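Local coordinates for putative nisin-resistance protein (Streptococcus agalactiae 515, PDB 4Y68) that probably cleaves the lantibiotic nisin as a serine peptidase of family S41, which would protect the bacterium from this peptide, at residues P30-Y35 with K67-Y72; R46-Q51 with T272-D277; R101-S106 with I126-K131. All coordinates share one frame; numbering follows the deposited sequence.

The three contacts sit well apart and none touches another. Interactions 1 and 2 lie at the two ends of helix 32-46: interaction 1 joins its start to the loop between helices 55-66 and 72-87, and interaction 2 joins the turn after it to strand 267-276 of the antiparallel sheet. Their centres are about 28 Å apart. Interaction 3, its centre about 25 Å from that of interaction 2, links the end of helix 96-103 to the loop leading into helix 131-147. Along the chain, interactions 1 and 2 interleave, whereas interaction 3 falls between the segments of interaction 2. Interaction 1 thus holds N-terminal helices together, and interaction 2 ties them to the sheet.

Interaction 1: residues P30-Y35 with K67-Y72; sequences PSSERY and KTSKSY
The start of helix 32-46 packs against the loop joining helices 55-66 and 72-87, so this contact closes the outer end of the N-terminal helical bundle, with Y35 and Y72 in an offset stack at one end of it. The ring centroids are 4.0 Å apart and the planes only 13° from parallel. Y35 CD1 lies over the middle of the Y72 ring, whereas Y72 CG stands above the rim of the Y35 ring, which establishes the displacement. Y72 CB adds a CH-pi contact, 3.8 Å from the centroid of the Y35 ring and almost on its normal. Y35 has CG anti to its own backbone N (chi1 180°), which carries the ring to Y72; beyond the stack its hydroxyl is held by D264 and R76.

At the edge of the Y72 ring, P30 O lies in the ring plane and accepts a short hydrogen bond from Y72 OH, 2.5 Å long, with the donor tilted 19° from the carbonyl plane; CG and CD of P30 also touch that hydroxyl. A bound MES molecule, probably from the crystallisation liquor, lies beside the Y72 side chain.

Both helix starts carry serine N-caps. S31 OG accepts from R34 N at 3.0 Å in a nearly straight bond, and S71 OG caps E74 N at the start of helix 72-87. Between the caps, S32 turns CB and OG against the backbone of S71.

At the far end of the contact, water links E33 N to S69 O, the latter bond weak. A second water donates to E33 OE1 and weakly to K67 O. The extended E33 side chain reaches the bent K67 chain, where K67 NZ makes a salt bridge with the syn lone pair of E33 OE2 at 3.1 Å.

Interaction 2: residues R46-Q51 with T272-D277; sequences RGLYSQ and TGIVSD
R46 and T272 set their side chains aslant to each other where the turn after helix 32-46 meets the antiparallel sheet. T272 CG2 approaches the aliphatic root of the arginine, 3.6 Å from R46 CB, and also reaches R46 O. With CG2 anti to the carbonyl carbon of T272, its methyl group is directed at this arginine. Farther out, the R46 chain bends at chi2 (-69°) and chi3 (-57°) and folds back toward the strand, bringing R46 NH2 to 3.9 Å from T272 CB. The guanidinium is gripped by two carboxylates: NH2 forms a salt bridge with E258 and NH1 with D186.

The backbones approach without a direct hydrogen bond. Water 3 spans them instead, donating to R46 O at 2.7 Å and to T272 O at 2.9 Å, while T272 CA makes a CA-H...O contact with R46 O. T272 and G273 form a classic beta bulge opposite V256, so the water-bound carbonyl belongs to an irregular part of the strand.

The first side-chain bond of L48 is directed at the strand segment, and L48 CD2 lies 3.6 Å from T272 O. The branched end of L48 meets I274 CD1, although the separation modelled there is too short to be relied on. Within the turn, away from the strand, Q51 NE2 donates to L48 O at 2.9 Å, with an N-H...O angle of 174° and the acceptor in the plane of the Q51 amide.

Apolar groups and a two-carbonyl water bridge therefore join turn to strand, while the arginine's charge is probably balanced by its acidic partners.

Interaction 3: residues R101-S106 with I126-K131; sequences RDTLDS and ISKLDK
S106 has OG anti to its carbonyl carbon (chi1 -60°) and D102 has CG anti to its backbone N, torsions that bring both polar ends to S127. The first residue closes a type I beta turn, T103 to S106, at the end of helix 96-103; the second lies on the helix's last turn. Together they fasten this helix end to the loop between strand 118-122 and helix 131-147.

S106 OG works in both directions. It accepts from S127 N at 3.0 Å, almost straight at 176°, and donates to T103 O at 2.8 Å from above the carbonyl plane. One hydroxyl therefore ties the turn to itself and to the facing loop.

Beside this link, S106 CB packs on I126 CG1 at 3.8 Å. The I126 side chain also touches Y137 of helix 131-147 and P167 and M168 of helix 165-171. The extended K128 chain crosses T103 at about a right angle, with K128 CG 3.6 Å from T103 OG1. At the exposed margin, S127 OG donates to D102 OD2 at 3.0 Å, meeting it on the syn side, 24° out of the carboxylate plane.

Interaction 1: residues P30-Y35 with K67-Y72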
loop_
_atom_site.group_PDB
_atom_site.type_symbol
_atom_site.label_atom_id
_atom_site.label_comp_id
_atom_site.label_asym_id
_atom_site.label_seq_id
_atom_site.Cartn_x
_atom_site.Cartn_y
_atom_site.Cartn_z
ATOM N N PRO A 30 -26.667 -6.573 13.375
ATOM C CA PRO A 30 -27.389 -5.386 12.909
ATOM C C PRO A 30 -28.312 -5.738 11.747
ATOM O O PRO A 30 -28.069 -6.708 11.024
ATOM C CB PRO A 30 -26.268 -4.438 12.461
ATOM C CG PRO A 30 -25.066 -5.366 12.145
ATOM C CD PRO A 30 -25.209 -6.490 13.148
ATOM N N SER A 31 -29.388 -4.971 11.605
ATOM C CA SER A 31 -30.214 -5.047 10.418
ATOM C C SER A 31 -29.399 -4.612 9.196
ATOM O O SER A 31 -28.354 -3.960 9.315
ATOM C CB SER A 31 -31.442 -4.159 10.580
ATOM O OG SER A 31 -31.028 -2.802 10.543
ATOM N N SER A 32 -29.882 -4.958 8.016
ATOM C CA SER A 32 -29.246 -4.478 6.805
ATOM C C SER A 32 -29.173 -2.952 6.740
ATOM O O SER A 32 -28.176 -2.406 6.267
ATOM C CB SER A 32 -29.974 -5.028 5.597
ATOM O OG SER A 32 -29.924 -6.437 5.647
ATOM N N GLU A 33 -30.199 -2.259 7.231
ATOM C CA GLU A 33 -30.126 -0.801 7.308
ATOM C C GLU A 33 -29.017 -0.310 8.239
ATOM O O GLU A 33 -28.213 0.533 7.843
ATOM C CB GLU A 33 -31.447 -0.197 7.763
ATOM C CG GLU A 33 -31.393 1.329 7.868
ATOM C CD GLU A 33 -32.730 1.964 8.253
ATOM O OE1 GLU A 33 -33.688 1.210 8.517
ATOM O OE2 GLU A 33 -32.819 3.218 8.305
ATOM N N ARG A 34 -29.012 -0.792 9.477
ATOM C CA ARG A 34 -27.943 -0.497 10.448
ATOM C C ARG A 34 -26.558 -0.708 9.834
ATOM O O ARG A 34 -25.684 0.146 9.926
ATOM C CB ARG A 34 -28.072 -1.406 11.687
ATOM C CG ARG A 34 -28.005 -0.729 13.056
ATOM C CD ARG A 34 -26.624 -0.287 13.439
ATOM N NE ARG A 34 -26.430 1.131 13.146
ATOM C CZ ARG A 34 -25.484 1.910 13.686
ATOM N NH1 ARG A 34 -24.620 1.427 14.575
ATOM N NH2 ARG A 34 -25.405 3.191 13.333
ATOM N N TYR A 35 -26.378 -1.880 9.228
ATOM C CA TYR A 35 -25.113 -2.273 8.633
ATOM C C TYR A 35 -24.666 -1.205 7.639
ATOM O O TYR A 35 -23.499 -0.820 7.621
ATOM C CB TYR A 35 -25.265 -3.646 7.984
ATOM C CG TYR A 35 -24.051 -4.236 7.295
ATOM C CD1 TYR A 35 -23.329 -5.272 7.883
ATOM C CD2 TYR A 35 -23.658 -3.800 6.032
ATOM C CE1 TYR A 35 -22.228 -5.836 7.246
ATOM C CE2 TYR A 35 -22.555 -4.348 5.388
ATOM C CZ TYR A 35 -21.843 -5.373 6.000
ATOM O OH TYR A 35 -20.763 -5.951 5.354
ATOM N N LYS A 67 -33.277 2.239 4.052
ATOM C CA LYS A 67 -34.478 1.950 4.841
ATOM C C LYS A 67 -35.172 0.669 4.364
ATOM O O LYS A 67 -35.773 -0.047 5.156
ATOM C CB LYS A 67 -35.480 3.122 4.801
ATOM C CG LYS A 67 -34.928 4.479 5.248
ATOM C CD LYS A 67 -35.790 5.138 6.335
ATOM C CE LYS A 67 -35.849 4.273 7.604
ATOM N NZ LYS A 67 -35.324 4.972 8.822
ATOM N N THR A 68 -35.073 0.368 3.076
ATOM C CA THR A 68 -35.700 -0.848 2.566
ATOM C C THR A 68 -34.701 -1.908 2.129
ATOM O O THR A 68 -35.072 -2.842 1.415
ATOM C CB THR A 68 -36.641 -0.545 1.371
ATOM O OG1 THR A 68 -35.913 0.116 0.321
ATOM C CG2 THR A 68 -37.810 0.334 1.824
ATOM N N SER A 69 -33.443 -1.783 2.547
ATOM C CA SER A 69 -32.449 -2.796 2.191
ATOM C C SER A 69 -32.765 -4.136 2.870
ATOM O O SER A 69 -33.142 -4.172 4.040
ATOM C CB SER A 69 -31.033 -2.333 2.556
ATOM O OG SER A 69 -30.099 -3.388 2.371
ATOM N N LYS A 70 -32.603 -5.230 2.130
ATOM C CA LYS A 70 -32.961 -6.566 2.614
ATOM C C LYS A 70 -31.754 -7.480 2.895
ATOM O O LYS A 70 -31.922 -8.615 3.354
ATOM C CB LYS A 70 -33.875 -7.262 1.603
ATOM C CG LYS A 70 -35.189 -6.559 1.358
ATOM C CD LYS A 70 -36.110 -6.708 2.555
ATOM C CE LYS A 70 -37.538 -6.315 2.201
ATOM N NZ LYS A 70 -37.693 -4.850 1.952
ATOM N N SER A 71 -30.542 -7.016 2.593
ATOM C CA SER A 71 -29.361 -7.783 2.977
ATOM C C SER A 71 -28.154 -6.875 3.095
ATOM O O SER A 71 -28.197 -5.712 2.662
ATOM C CB SER A 71 -29.096 -8.898 1.971
ATOM O OG SER A 71 -28.487 -8.377 0.814
ATOM N N TYR A 72 -27.088 -7.402 3.695
ATOM C CA TYR A 72 -25.816 -6.694 3.818
ATOM C C TYR A 72 -25.217 -6.417 2.458
ATOM O O TYR A 72 -24.726 -5.316 2.205
ATOM C CB TYR A 72 -24.806 -7.490 4.657
ATOM C CG TYR A 72 -25.156 -7.629 6.121
ATOM C CD1 TYR A 72 -26.139 -6.850 6.698
ATOM C CD2 TYR A 72 -24.486 -8.548 6.931
ATOM C CE1 TYR A 72 -26.452 -6.973 8.038
ATOM C CE2 TYR A 72 -24.795 -8.682 8.270
ATOM C CZ TYR A 72 -25.780 -7.892 8.818
ATOM O OH TYR A 72 -26.092 -8.015 10.145
HETATM O O HOH W 1 -32.775 -3.571 7.413
HETATM O O HOH W 2 -35.284 -1.334 8.163
#

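Interaction 2: residues R46-Q51 with T272-D277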
loop_
_atom_site.group_PDB
_atom_site.type_symbol
_atom_site.label_atom_id
_atom_site.label_comp_id
_atom_site.label_asym_id
_atom_site.label_seq_id
_atom_site.Cartn_x
_atom_site.Cartn_y
_atom_site.Cartn_z
ATOM N N ARG A 46 -13.861 9.685 8.856
ATOM C CA ARG A 46 -12.433 9.635 8.505
ATOM C C ARG A 46 -12.111 9.893 7.028
ATOM O O ARG A 46 -10.962 10.205 6.692
ATOM C CB ARG A 46 -11.839 8.278 8.909
ATOM C CG ARG A 46 -11.840 7.960 10.412
ATOM C CD ARG A 46 -10.850 8.853 11.192
ATOM N NE ARG A 46 -9.469 8.748 10.696
ATOM C CZ ARG A 46 -8.542 9.699 10.829
ATOM N NH1 ARG A 46 -8.849 10.848 11.432
ATOM N NH2 ARG A 46 -7.311 9.514 10.341
ATOM N N GLY A 47 -13.105 9.752 6.155
ATOM C CA GLY A 47 -12.893 9.930 4.723
ATOM C C GLY A 47 -12.441 11.344 4.408
ATOM O O GLY A 47 -12.900 12.291 5.041
ATOM N N LEU A 48 -11.549 11.501 3.434
ATOM C CA LEU A 48 -10.992 12.824 3.132
ATOM C C LEU A 48 -12.013 13.849 2.646
ATOM O O LEU A 48 -11.855 15.036 2.919
ATOM C CB LEU A 48 -9.886 12.713 2.083
ATOM C CG LEU A 48 -8.576 12.103 2.579
ATOM C CD1 LEU A 48 -7.683 11.872 1.396
ATOM C CD2 LEU A 48 -7.903 13.055 3.571
ATOM N N TYR A 49 -13.046 13.370 1.946
ATOM C CA TYR A 49 -13.950 14.198 1.155
ATOM C C TYR A 49 -15.391 14.199 1.674
ATOM O O TYR A 49 -16.280 14.761 1.045
ATOM C CB TYR A 49 -13.945 13.717 -0.301
ATOM C CG TYR A 49 -12.551 13.561 -0.825
ATOM C CD1 TYR A 49 -12.036 12.310 -1.121
ATOM C CD2 TYR A 49 -11.727 14.680 -0.995
ATOM C CE1 TYR A 49 -10.729 12.171 -1.599
ATOM C CE2 TYR A 49 -10.428 14.554 -1.462
ATOM C CZ TYR A 49 -9.939 13.296 -1.763
ATOM O OH TYR A 49 -8.663 13.174 -2.218
ATOM N N SER A 50 -15.607 13.587 2.830
ATOM C CA SER A 50 -16.953 13.311 3.287
ATOM C C SER A 50 -17.496 14.447 4.152
ATOM O O SER A 50 -17.817 14.254 5.322
ATOM C CB SER A 50 -16.960 11.989 4.048
ATOM O OG SER A 50 -15.988 12.017 5.082
ATOM N N GLN A 51 -17.562 15.641 3.575
ATOM C CA GLN A 51 -18.182 16.786 4.243
ATOM C C GLN A 51 -18.752 17.723 3.190
ATOM O O GLN A 51 -18.306 17.712 2.056
ATOM C CB GLN A 51 -17.180 17.539 5.137
ATOM C CG GLN A 51 -15.896 18.012 4.438
ATOM C CD GLN A 51 -14.846 16.915 4.359
ATOM O OE1 GLN A 51 -14.787 16.036 5.219
ATOM N NE2 GLN A 51 -14.019 16.955 3.319
ATOM N N THR A 272 -7.898 8.074 4.224
ATOM C CA THR A 272 -7.917 8.974 5.374
ATOM C C THR A 272 -6.743 9.940 5.386
ATOM O O THR A 272 -6.707 10.860 6.180
ATOM C CB THR A 272 -7.908 8.177 6.680
ATOM O OG1 THR A 272 -6.719 7.380 6.722
ATOM C CG2 THR A 272 -9.116 7.257 6.735
ATOM N N GLY A 273 -5.790 9.731 4.490
ATOM C CA GLY A 273 -4.566 10.506 4.510
ATOM C C GLY A 273 -4.012 10.886 3.142
ATOM O O GLY A 273 -3.904 10.058 2.232
ATOM N N ILE A 274 -3.709 12.168 3.003
ATOM C CA ILE A 274 -2.926 12.689 1.896
ATOM C C ILE A 274 -1.484 12.435 2.244
ATOM O O ILE A 274 -1.163 12.306 3.426
ATOM C CB ILE A 274 -3.184 14.196 1.678
ATOM C CG1 ILE A 274 -4.395 14.369 0.783
ATOM C CG2 ILE A 274 -2.001 14.872 1.019
ATOM C CD1 ILE A 274 -5.620 13.954 1.428
ATOM N N VAL A 275 -0.614 12.374 1.244
ATOM C CA VAL A 275 0.742 11.870 1.443
ATOM C C VAL A 275 1.822 12.865 0.980
ATOM O O VAL A 275 1.644 13.590 -0.004
ATOM C CB VAL A 275 0.911 10.517 0.703
ATOM C CG1 VAL A 275 2.362 10.199 0.456
ATOM C CG2 VAL A 275 0.251 9.375 1.499
ATOM N N SER A 276 2.949 12.909 1.683
ATOM C CA SER A 276 4.106 13.622 1.145
ATOM C C SER A 276 5.373 12.832 1.400
ATOM O O SER A 276 5.466 12.135 2.388
ATOM C CB SER A 276 4.207 15.021 1.747
ATOM O OG SER A 276 4.203 14.919 3.147
ATOM N N ASP A 277 6.338 12.927 0.497
ATOM C CA ASP A 277 7.591 12.204 0.646
ATOM C C ASP A 277 8.585 13.029 1.485
ATOM O O ASP A 277 8.248 14.135 1.935
ATOM C CB ASP A 277 8.174 11.825 -0.734
ATOM C CG ASP A 277 8.494 13.031 -1.606
ATOM O OD1 ASP A 277 8.826 14.109 -1.085
ATOM O OD2 ASP A 277 8.415 12.897 -2.841
HETATM O O HOH W 3 -8.960 11.814 7.662
#

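Interaction 3: residues R101-S106 with I126-K131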
loop_
_atom_site.group_PDB
_atom_site.type_symbol
_atom_site.label_atom_id
_atom_site.label_comp_id
_atom_site.label_asym_id
_atom_site.label_seq_id
_atom_site.Cartn_x
_atom_site.Cartn_y
_atom_site.Cartn_z
ATOM N N ARG A 101 -10.348 -14.033 -1.965
ATOM C CA ARG A 101 -9.806 -14.291 -3.295
ATOM C C ARG A 101 -8.591 -13.403 -3.540
ATOM O O ARG A 101 -7.597 -13.848 -4.102
ATOM C CB ARG A 101 -10.856 -14.070 -4.390
ATOM C CG ARG A 101 -12.175 -14.823 -4.162
ATOM C CD ARG A 101 -12.862 -15.247 -5.472
ATOM N NE ARG A 101 -12.891 -14.196 -6.491
ATOM C CZ ARG A 101 -13.928 -13.389 -6.714
ATOM N NH1 ARG A 101 -15.040 -13.496 -5.985
ATOM N NH2 ARG A 101 -13.854 -12.470 -7.671
ATOM N N ASP A 102 -8.662 -12.151 -3.102
ATOM C CA ASP A 102 -7.528 -11.245 -3.244
ATOM C C ASP A 102 -6.339 -11.717 -2.406
ATOM O O ASP A 102 -5.186 -11.598 -2.828
ATOM C CB ASP A 102 -7.910 -9.820 -2.853
ATOM C CG ASP A 102 -6.702 -8.898 -2.766
ATOM O OD1 ASP A 102 -6.063 -8.640 -3.813
ATOM O OD2 ASP A 102 -6.391 -8.429 -1.650
ATOM N N THR A 103 -6.613 -12.260 -1.226
ATOM C CA THR A 103 -5.537 -12.769 -0.402
ATOM C C THR A 103 -4.808 -13.921 -1.097
ATOM O O THR A 103 -3.606 -14.118 -0.884
ATOM C CB THR A 103 -6.042 -13.257 0.958
ATOM O OG1 THR A 103 -5.039 -13.014 1.949
ATOM C CG2 THR A 103 -6.342 -14.751 0.914
ATOM N N LEU A 104 -5.533 -14.678 -1.925
ATOM C CA LEU A 104 -4.977 -15.879 -2.560
ATOM C C LEU A 104 -4.161 -15.559 -3.808
ATOM O O LEU A 104 -3.571 -16.451 -4.408
ATOM C CB LEU A 104 -6.093 -16.870 -2.922
ATOM C CG LEU A 104 -6.837 -17.494 -1.742
ATOM C CD1 LEU A 104 -7.823 -18.560 -2.217
ATOM C CD2 LEU A 104 -5.860 -18.055 -0.710
ATOM N N ASP A 105 -4.144 -14.287 -4.192
ATOM C CA ASP A 105 -3.351 -13.815 -5.325
ATOM C C ASP A 105 -1.941 -13.411 -4.903
ATOM O O ASP A 105 -1.149 -12.935 -5.720
ATOM C CB ASP A 105 -4.037 -12.622 -5.994
ATOM C CG ASP A 105 -4.396 -12.894 -7.432
ATOM O OD1 ASP A 105 -4.079 -12.034 -8.287
ATOM O OD2 ASP A 105 -4.998 -13.961 -7.705
ATOM N N SER A 106 -1.635 -13.582 -3.622
ATOM C CA SER A 106 -0.351 -13.126 -3.084
ATOM C C SER A 106 0.850 -13.908 -3.625
ATOM O O SER A 106 0.776 -15.116 -3.840
ATOM C CB SER A 106 -0.385 -13.196 -1.563
ATOM O OG SER A 106 -1.425 -12.371 -1.067
ATOM N N ILE A 126 1.394 -8.663 -2.221
ATOM C CA ILE A 126 0.983 -9.623 -1.205
ATOM C C ILE A 126 0.008 -8.936 -0.267
ATOM O O ILE A 126 0.287 -7.840 0.234
ATOM C CB ILE A 126 2.157 -10.164 -0.386
ATOM C CG1 ILE A 126 1.633 -10.975 0.804
ATOM C CG2 ILE A 126 3.055 -9.024 0.092
ATOM C CD1 ILE A 126 2.730 -11.696 1.579
ATOM N N SER A 127 -1.122 -9.591 -0.029
ATOM C CA SER A 127 -2.196 -9.034 0.780
ATOM C C SER A 127 -2.396 -9.804 2.061
ATOM O O SER A 127 -3.267 -9.456 2.867
ATOM C CB SER A 127 -3.501 -9.029 -0.005
ATOM O OG SER A 127 -3.712 -7.730 -0.528
ATOM N N LYS A 128 -1.609 -10.866 2.232
ATOM C CA LYS A 128 -1.779 -11.742 3.372
ATOM C C LYS A 128 -1.460 -11.007 4.647
ATOM O O LYS A 128 -0.674 -10.058 4.644
ATOM C CB LYS A 128 -0.926 -12.990 3.219
ATOM C CG LYS A 128 -1.676 -14.099 2.466
ATOM C CD LYS A 128 -0.738 -15.181 1.982
ATOM C CE LYS A 128 -1.472 -16.276 1.201
ATOM N NZ LYS A 128 -0.497 -17.225 0.580
ATOM N N LEU A 129 -2.125 -11.430 5.721
ATOM C CA LEU A 129 -1.977 -10.848 7.058
ATOM C C LEU A 129 -1.269 -11.806 7.998
ATOM O O LEU A 129 -0.585 -11.382 8.916
ATOM C CB LEU A 129 -3.344 -10.492 7.670
ATOM C CG LEU A 129 -4.233 -9.499 6.932
ATOM C CD1 LEU A 129 -5.486 -9.207 7.757
ATOM C CD2 LEU A 129 -3.414 -8.234 6.662
ATOM N N ASP A 130 -1.472 -13.103 7.778
ATOM C CA ASP A 130 -0.946 -14.113 8.680
ATOM C C ASP A 130 0.576 -14.050 8.782
ATOM O O ASP A 130 1.287 -13.875 7.791
ATOM C CB ASP A 130 -1.396 -15.508 8.241
ATOM C CG ASP A 130 -0.615 -16.014 7.090
ATOM O OD1 ASP A 130 0.368 -16.748 7.333
ATOM O OD2 ASP A 130 -0.963 -15.655 5.944
ATOM N N LYS A 131 1.057 -14.181 10.010
ATOM C CA LYS A 131 2.462 -13.978 10.365
ATOM C C LYS A 131 3.440 -14.835 9.562
ATOM O O LYS A 131 4.549 -14.395 9.230
ATOM C CB LYS A 131 2.624 -14.267 11.858
ATOM C CG LYS A 131 3.898 -13.794 12.524
ATOM C CD LYS A 131 3.828 -14.152 14.021
ATOM C CE LYS A 131 4.719 -13.267 14.894
ATOM N NZ LYS A 131 6.170 -13.614 14.893
#